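Local structure of FEZ-1 protein (5WCK) at residues 202-207 / 245-250. The protein is a monomeric zinc metallo-beta-lactamase of subclass B3, which probably inactivates beta-lactam antibiotics by hydrolysing their ring. The protein carries 2 engineered substitutions. Residues are numbered along the deposited sequence; the frame is centred on the assembly and turned at random.
With SO4 (sulfate ion), chain J.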
# COMPACT_ATOMS: atom_id res chain seq x y z
N VAL A 202 -6.44 -4.90 14.90
CA VAL A 202 -7.30 -4.76 13.71
C VAL A 202 -6.98 -5.87 12.71
O VAL A 202 -7.89 -6.55 12.20
CB VAL A 202 -7.12 -3.37 13.05
CG1 VAL A 202 -7.66 -3.29 11.62
CG2 VAL A 202 -7.72 -2.30 13.95
N LEU A 203 -5.69 -6.05 12.40
CA LEU A 203 -5.33 -7.00 11.34
C LEU A 203 -5.56 -8.47 11.77
O LEU A 203 -5.98 -9.31 10.93
CB LEU A 203 -3.87 -6.75 10.95
CG LEU A 203 -3.65 -5.48 10.15
CD1 LEU A 203 -2.16 -5.21 10.05
CD2 LEU A 203 -4.29 -5.53 8.76
N GLU A 204 -5.32 -8.78 13.04
CA GLU A 204 -5.56 -10.16 13.56
C GLU A 204 -7.04 -10.54 13.46
O GLU A 204 -7.34 -11.73 13.35
CB GLU A 204 -5.05 -10.32 14.98
CG GLU A 204 -3.54 -10.29 15.07
CD GLU A 204 -2.94 -10.98 16.29
OE1 GLU A 204 -3.70 -11.25 17.24
OE2 GLU A 204 -1.72 -11.20 16.29
N SER A 205 -7.94 -9.57 13.48
CA SER A 205 -9.36 -9.92 13.49
C SER A 205 -10.00 -9.68 12.11
O SER A 205 -11.20 -9.83 11.97
CB SER A 205 -10.07 -9.20 14.59
OG SER A 205 -9.94 -7.83 14.44
N MET A 206 -9.18 -9.36 11.09
CA MET A 206 -9.65 -8.96 9.75
C MET A 206 -9.72 -10.19 8.83
O MET A 206 -8.74 -10.93 8.67
CB MET A 206 -8.69 -7.96 9.09
CG MET A 206 -9.17 -7.39 7.77
SD MET A 206 -8.06 -6.09 7.13
CE MET A 206 -8.59 -4.73 8.17
N ARG A 207 -10.87 -10.37 8.18
CA ARG A 207 -11.01 -11.36 7.11
C ARG A 207 -10.01 -11.02 6.00
O ARG A 207 -9.90 -9.88 5.56
CB ARG A 207 -12.43 -11.31 6.56
CG ARG A 207 -12.76 -12.33 5.48
CD ARG A 207 -13.12 -13.68 6.06
NE ARG A 207 -14.31 -13.66 6.90
CZ ARG A 207 -15.56 -13.73 6.46
NH1 ARG A 207 -16.55 -13.60 7.32
NH2 ARG A 207 -15.82 -13.95 5.18
N TYR A 245 1.38 -14.19 8.11
CA TYR A 245 2.19 -12.98 7.91
C TYR A 245 1.86 -11.93 8.97
O TYR A 245 2.74 -11.34 9.58
CB TYR A 245 2.00 -12.40 6.51
CG TYR A 245 2.73 -11.09 6.32
CD1 TYR A 245 4.10 -11.06 6.13
CD2 TYR A 245 2.06 -9.87 6.38
CE1 TYR A 245 4.78 -9.86 6.00
CE2 TYR A 245 2.74 -8.67 6.23
CZ TYR A 245 4.10 -8.66 6.05
OH TYR A 245 4.81 -7.50 5.94
N ILE A 246 0.57 -11.70 9.19
CA ILE A 246 0.14 -10.76 10.23
C ILE A 246 0.69 -11.21 11.59
O ILE A 246 1.24 -10.40 12.37
CB ILE A 246 -1.39 -10.60 10.22
CG1 ILE A 246 -1.84 -9.83 8.98
CG2 ILE A 246 -1.85 -9.92 11.50
CD1 ILE A 246 -3.29 -10.04 8.61
N GLU A 247 0.56 -12.49 11.92
CA GLU A 247 1.07 -12.99 13.21
C GLU A 247 2.60 -12.82 13.30
O GLU A 247 3.11 -12.45 14.34
CB GLU A 247 0.68 -14.46 13.42
CG GLU A 247 1.15 -15.02 14.75
CD GLU A 247 0.38 -14.59 15.99
OE1 GLU A 247 -0.64 -13.91 15.85
OE2 GLU A 247 0.81 -14.94 17.11
N GLN A 248 3.32 -13.08 12.21
CA GLN A 248 4.77 -12.92 12.18
C GLN A 248 5.15 -11.45 12.44
O GLN A 248 6.05 -11.17 13.19
CB GLN A 248 5.36 -13.38 10.85
CG GLN A 248 6.88 -13.26 10.81
CD GLN A 248 7.53 -14.19 11.80
OE1 GLN A 248 7.26 -15.39 11.82
NE2 GLN A 248 8.35 -13.63 12.68
N LYS A 249 4.48 -10.51 11.76
CA LYS A 249 4.80 -9.11 11.93
C LYS A 249 4.39 -8.64 13.33
O LYS A 249 5.08 -7.79 13.91
CB LYS A 249 4.19 -8.24 10.82
CG LYS A 249 4.74 -8.50 9.43
CD LYS A 249 6.26 -8.53 9.33
CE LYS A 249 6.94 -7.28 9.85
NZ LYS A 249 8.41 -7.44 9.80
N ALA A 250 3.32 -9.20 13.90
CA ALA A 250 2.95 -8.86 15.28
C ALA A 250 4.07 -9.33 16.22
O ALA A 250 4.51 -8.61 17.12
CB ALA A 250 1.63 -9.49 15.63
S SO4 J . 8.54 -8.01 5.94
O1 SO4 J . 9.40 -7.63 4.81
O2 SO4 J . 7.23 -7.29 5.84
O3 SO4 J . 8.30 -9.47 5.91
O4 SO4 J . 9.21 -7.62 7.20
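Ile246 presents both of its branches to Leu203: CG2 lies 3.8 Å from Leu203 CB, and CD1 reaches the backbone, 3.6 Å from Leu203 O. That carbonyl oxygen also accepts Met206 N at 3.2 Å, where the chain leaves helix 192-204. The chi1 of -70° turns Ile246 CG2 toward the Glu204 stem, 4.0 Å from Glu204 CG. Beyond this apolar patch the extended Glu204 brings OE2 to 3.0 Å from Glu247 OE1, the carboxylate planes 30° apart, and to 3.8 Å from Ala250 CB. Further out, Ile172 of strand 165-172 touches Ile246, while Ile175 and Thr155 touch Leu203. Away from helix 192-204, Lys249 lays CG over one face of the Tyr245 ring, and its NZ donates to O4 of a sulfate probably from the crystallisation liquor; Tyr245 OH to sulfate O2, at the ring edge, is a doubtful, very short 2.4 Å. The contact joins the end of helix 192-204 to the C-terminal helix 239-262 on the outer side of the five-stranded sheet, in the alpha-beta/beta-alpha sandwich of the metallo-beta-lactamase superfamily. The two carboxylates would repel unless one were protonated; a raised pKa is possible, but their doubtful closeness holds for one Glu204 conformer alone.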